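Local coordinates for rubber oxygenase (Streptomyces sp., PDB 5O1L), which catalyses the oxidative cleavage of poly(cis-1,4-isoprene), adding dioxygen across the double bonds of rubber by means of a non-covalently bound heme b, at residues R195-A200 and I396-P401. Residues are numbered along the deposited sequence; the frame is centred on the assembly and turned at random.
Sequences RMVHAA and IAIDIP. With HEM (protoporphyrin IX containing Fe), chain C.
V197 and I398 meet methyl to methyl, their side chains crossing at about a right angle. From CB of V197 the branches part. V197 CG1, anti to the backbone N (chi1 172°), comes 3.7 Å from the meso carbon CHA at the porphyrin rim of the heme, and also touches CD of P401. V197 CG2, on the other branch, meets the extended loop that follows helix 373-393: it lies 3.5 Å from CG2 of I398, a tight carbon pair, and 3.6 Å from the carbonyl O of D399. Cutting V197 back to an alanine removes both methyls and would probably open a gap between the heme edge and the loop, leaving I398 CG2 without its methyl partner. I398 also meets the heme: its CG1 lies 3.8 Å from the propionate oxygen O2A.

The helical segment is part of helix 187-204, the proximal helix of this b-type heme site, in a catalytic domain assigned to the globin clan. The CB of H198, next to V197 in the chain, is directed away from the loop that packs on this helix; H198 NE2 binds the heme iron at 2.0 Å, consistent with its inferred role as axial ligand.

The remaining packing is apolar, and no hydrogen bond joins the two segments. A200 CB sits 3.8 Å from CG2 of I400 and also touches CG of P401. The bend of M196 at chi3 (51°) accompanies an unusually close approach of CE to I400 CD1, although M196 was modelled in two conformers and this closeness is doubtful. Outside the two segments, I400 packs on V72 and V75 of helix 72-79, while its backbone N is hydrogen-bonded to OD1 of N76.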
loop_
_atom_site.group_PDB
_atom_site.type_symbol
_atom_site.label_atom_id
_atom_site.label_comp_id
_atom_site.label_asym_id
_atom_site.label_seq_id
_atom_site.Cartn_x
_atom_site.Cartn_y
_atom_site.Cartn_z
ATOM N N ARG A 195 -9.960 -7.538 -0.957
ATOM C CA ARG A 195 -9.825 -8.824 -1.615
ATOM C C ARG A 195 -10.918 -9.049 -2.654
ATOM O O ARG A 195 -10.687 -9.544 -3.761
ATOM C CB ARG A 195 -9.788 -9.883 -0.536
ATOM C CG ARG A 195 -9.508 -11.251 -0.949
ATOM C CD ARG A 195 -9.199 -12.117 0.225
ATOM N NE ARG A 195 -9.063 -13.399 -0.322
ATOM C CZ ARG A 195 -9.088 -14.532 0.328
ATOM N NH1 ARG A 195 -9.294 -14.524 1.597
ATOM N NH2 ARG A 195 -8.974 -15.674 -0.332
ATOM N N MET A 196 -12.130 -8.632 -2.312
ATOM C CA MET A 196 -13.270 -8.770 -3.221
ATOM C C MET A 196 -13.158 -7.788 -4.416
ATOM O O MET A 196 -13.413 -8.210 -5.572
ATOM C CB MET A 196 -14.595 -8.511 -2.493
ATOM C CG MET A 196 -14.933 -9.504 -1.411
ATOM S SD MET A 196 -16.324 -8.961 -0.348
ATOM C CE MET A 196 -17.517 -8.564 -1.587
ATOM N N VAL A 197 -12.742 -6.548 -4.173
ATOM C CA VAL A 197 -12.486 -5.592 -5.247
ATOM C C VAL A 197 -11.459 -6.186 -6.214
ATOM O O VAL A 197 -11.638 -6.203 -7.443
ATOM C CB VAL A 197 -12.050 -4.213 -4.773
ATOM C CG1 VAL A 197 -11.614 -3.354 -5.946
ATOM C CG2 VAL A 197 -13.168 -3.577 -4.006
ATOM N N HIS A 198 -10.302 -6.668 -5.696
ATOM C CA HIS A 198 -9.299 -7.187 -6.566
ATOM C C HIS A 198 -9.869 -8.364 -7.381
ATOM O O HIS A 198 -9.526 -8.470 -8.545
ATOM C CB HIS A 198 -8.073 -7.611 -5.723
ATOM C CG HIS A 198 -7.233 -6.474 -5.226
ATOM N ND1 HIS A 198 -6.326 -6.660 -4.202
ATOM C CD2 HIS A 198 -7.095 -5.184 -5.652
ATOM C CE1 HIS A 198 -5.698 -5.501 -4.023
ATOM N NE2 HIS A 198 -6.140 -4.580 -4.855
ATOM N N ALA A 199 -10.629 -9.246 -6.767
ATOM C CA ALA A 199 -11.208 -10.363 -7.459
ATOM C C ALA A 199 -12.159 -9.901 -8.590
ATOM O O ALA A 199 -12.150 -10.474 -9.693
ATOM C CB ALA A 199 -11.882 -11.268 -6.463
ATOM N N ALA A 200 -12.919 -8.871 -8.335
ATOM C CA ALA A 200 -13.766 -8.282 -9.367
ATOM C C ALA A 200 -12.935 -7.757 -10.513
ATOM O O ALA A 200 -13.274 -8.014 -11.670
ATOM C CB ALA A 200 -14.584 -7.155 -8.788
ATOM N N ILE A 396 -15.077 6.191 4.164
ATOM C CA ILE A 396 -15.325 6.020 2.728
ATOM C C ILE A 396 -15.591 4.530 2.516
ATOM O O ILE A 396 -14.861 3.745 3.070
ATOM C CB ILE A 396 -14.138 6.542 1.876
ATOM C CG1 ILE A 396 -14.283 8.061 1.648
ATOM C CG2 ILE A 396 -14.082 5.858 0.511
ATOM C CD1 ILE A 396 -14.571 8.910 2.879
ATOM N N ALA A 397 -16.645 4.143 1.788
ATOM C CA ALA A 397 -17.004 2.710 1.681
ATOM C C ALA A 397 -16.303 2.191 0.463
ATOM O O ALA A 397 -16.111 2.918 -0.489
ATOM C CB ALA A 397 -18.493 2.519 1.571
ATOM N N ILE A 398 -15.889 0.939 0.513
ATOM C CA ILE A 398 -15.233 0.304 -0.621
ATOM C C ILE A 398 -16.289 -0.484 -1.350
ATOM O O ILE A 398 -16.872 -1.437 -0.798
ATOM C CB ILE A 398 -14.099 -0.601 -0.131
ATOM C CG1 ILE A 398 -13.035 0.215 0.556
ATOM C CG2 ILE A 398 -13.532 -1.457 -1.264
ATOM C CD1 ILE A 398 -11.936 -0.648 1.181
ATOM N N ASP A 399 -16.528 -0.098 -2.598
ATOM C CA ASP A 399 -17.560 -0.762 -3.427
ATOM C C ASP A 399 -16.926 -1.700 -4.425
ATOM O O ASP A 399 -15.879 -1.405 -4.964
ATOM C CB ASP A 399 -18.347 0.269 -4.210
ATOM C CG ASP A 399 -19.344 1.077 -3.324
ATOM O OD1 ASP A 399 -19.891 0.593 -2.263
ATOM O OD2 ASP A 399 -19.628 2.217 -3.736
ATOM N N ILE A 400 -17.598 -2.766 -4.727
ATOM C CA ILE A 400 -17.208 -3.698 -5.772
ATOM C C ILE A 400 -17.498 -3.035 -7.091
ATOM O O ILE A 400 -18.588 -2.495 -7.266
ATOM C CB ILE A 400 -17.986 -5.015 -5.678
ATOM C CG1 ILE A 400 -17.767 -5.681 -4.336
ATOM C CG2 ILE A 400 -17.629 -5.973 -6.841
ATOM C CD1 ILE A 400 -18.618 -6.889 -4.111
ATOM N N PRO A 401 -16.563 -3.033 -8.043
ATOM C CA PRO A 401 -16.886 -2.490 -9.373
ATOM C C PRO A 401 -17.752 -3.471 -10.169
ATOM O O PRO A 401 -17.769 -4.665 -9.919
ATOM C CB PRO A 401 -15.532 -2.401 -10.062
ATOM C CG PRO A 401 -14.662 -3.376 -9.321
ATOM C CD PRO A 401 -15.129 -3.420 -7.897
HETATM C CHA HEM C . -8.464 -1.524 -5.405
HETATM C CHB HEM C . -5.375 -1.955 -1.825
HETATM C CHC HEM C . -2.357 -4.294 -4.712
HETATM C CHD HEM C . -5.010 -2.933 -8.440
HETATM C C1A HEM C . -7.862 -1.519 -4.197
HETATM C C2A HEM C . -8.514 -0.971 -3.030
HETATM C C3A HEM C . -7.625 -1.054 -2.031
HETATM C C4A HEM C . -6.478 -1.677 -2.511
HETATM C CMA HEM C . -7.880 -0.553 -0.630
HETATM C CAA HEM C . -9.936 -0.369 -2.921
HETATM C CBA HEM C . -9.912 1.106 -3.365
HETATM C CGA HEM C . -11.126 1.795 -2.858
HETATM O O1A HEM C . -12.135 1.565 -3.535
HETATM O O2A HEM C . -11.058 2.522 -1.791
HETATM C C1B HEM C . -4.283 -2.674 -2.298
HETATM C C2B HEM C . -3.183 -3.024 -1.467
HETATM C C3B HEM C . -2.325 -3.699 -2.217
HETATM C C4B HEM C . -2.872 -3.750 -3.564
HETATM C CMB HEM C . -3.011 -2.718 0.006
HETATM C CAB HEM C . -1.085 -4.394 -1.980
HETATM C CBB HEM C . -0.395 -4.524 -0.733
HETATM C C1C HEM C . -2.815 -4.136 -6.012
HETATM C C2C HEM C . -2.011 -4.494 -7.167
HETATM C C3C HEM C . -2.803 -4.117 -8.202
HETATM C C4C HEM C . -3.983 -3.483 -7.642
HETATM C CMC HEM C . -0.701 -5.226 -7.163
HETATM C CAC HEM C . -2.503 -4.227 -9.638
HETATM C CBC HEM C . -1.471 -4.891 -10.294
HETATM C C1D HEM C . -6.173 -2.422 -7.925
HETATM C C2D HEM C . -7.315 -1.986 -8.754
HETATM C C3D HEM C . -8.281 -1.591 -7.932
HETATM C C4D HEM C . -7.771 -1.815 -6.578
HETATM C CMD HEM C . -7.253 -1.948 -10.234
HETATM C CAD HEM C . -9.662 -1.010 -8.321
HETATM C CBD HEM C . -9.479 0.489 -8.524
HETATM C CGD HEM C . -10.814 1.083 -8.986
HETATM O O1D HEM C . -11.342 1.935 -8.237
HETATM O O2D HEM C . -11.389 0.757 -10.060
HETATM N NA HEM C . -6.629 -1.978 -3.859
HETATM N NB HEM C . -4.016 -3.113 -3.535
HETATM N NC HEM C . -3.991 -3.498 -6.289
HETATM N ND HEM C . -6.529 -2.375 -6.617
HETATM FE FE HEM C . -5.306 -2.768 -5.090
#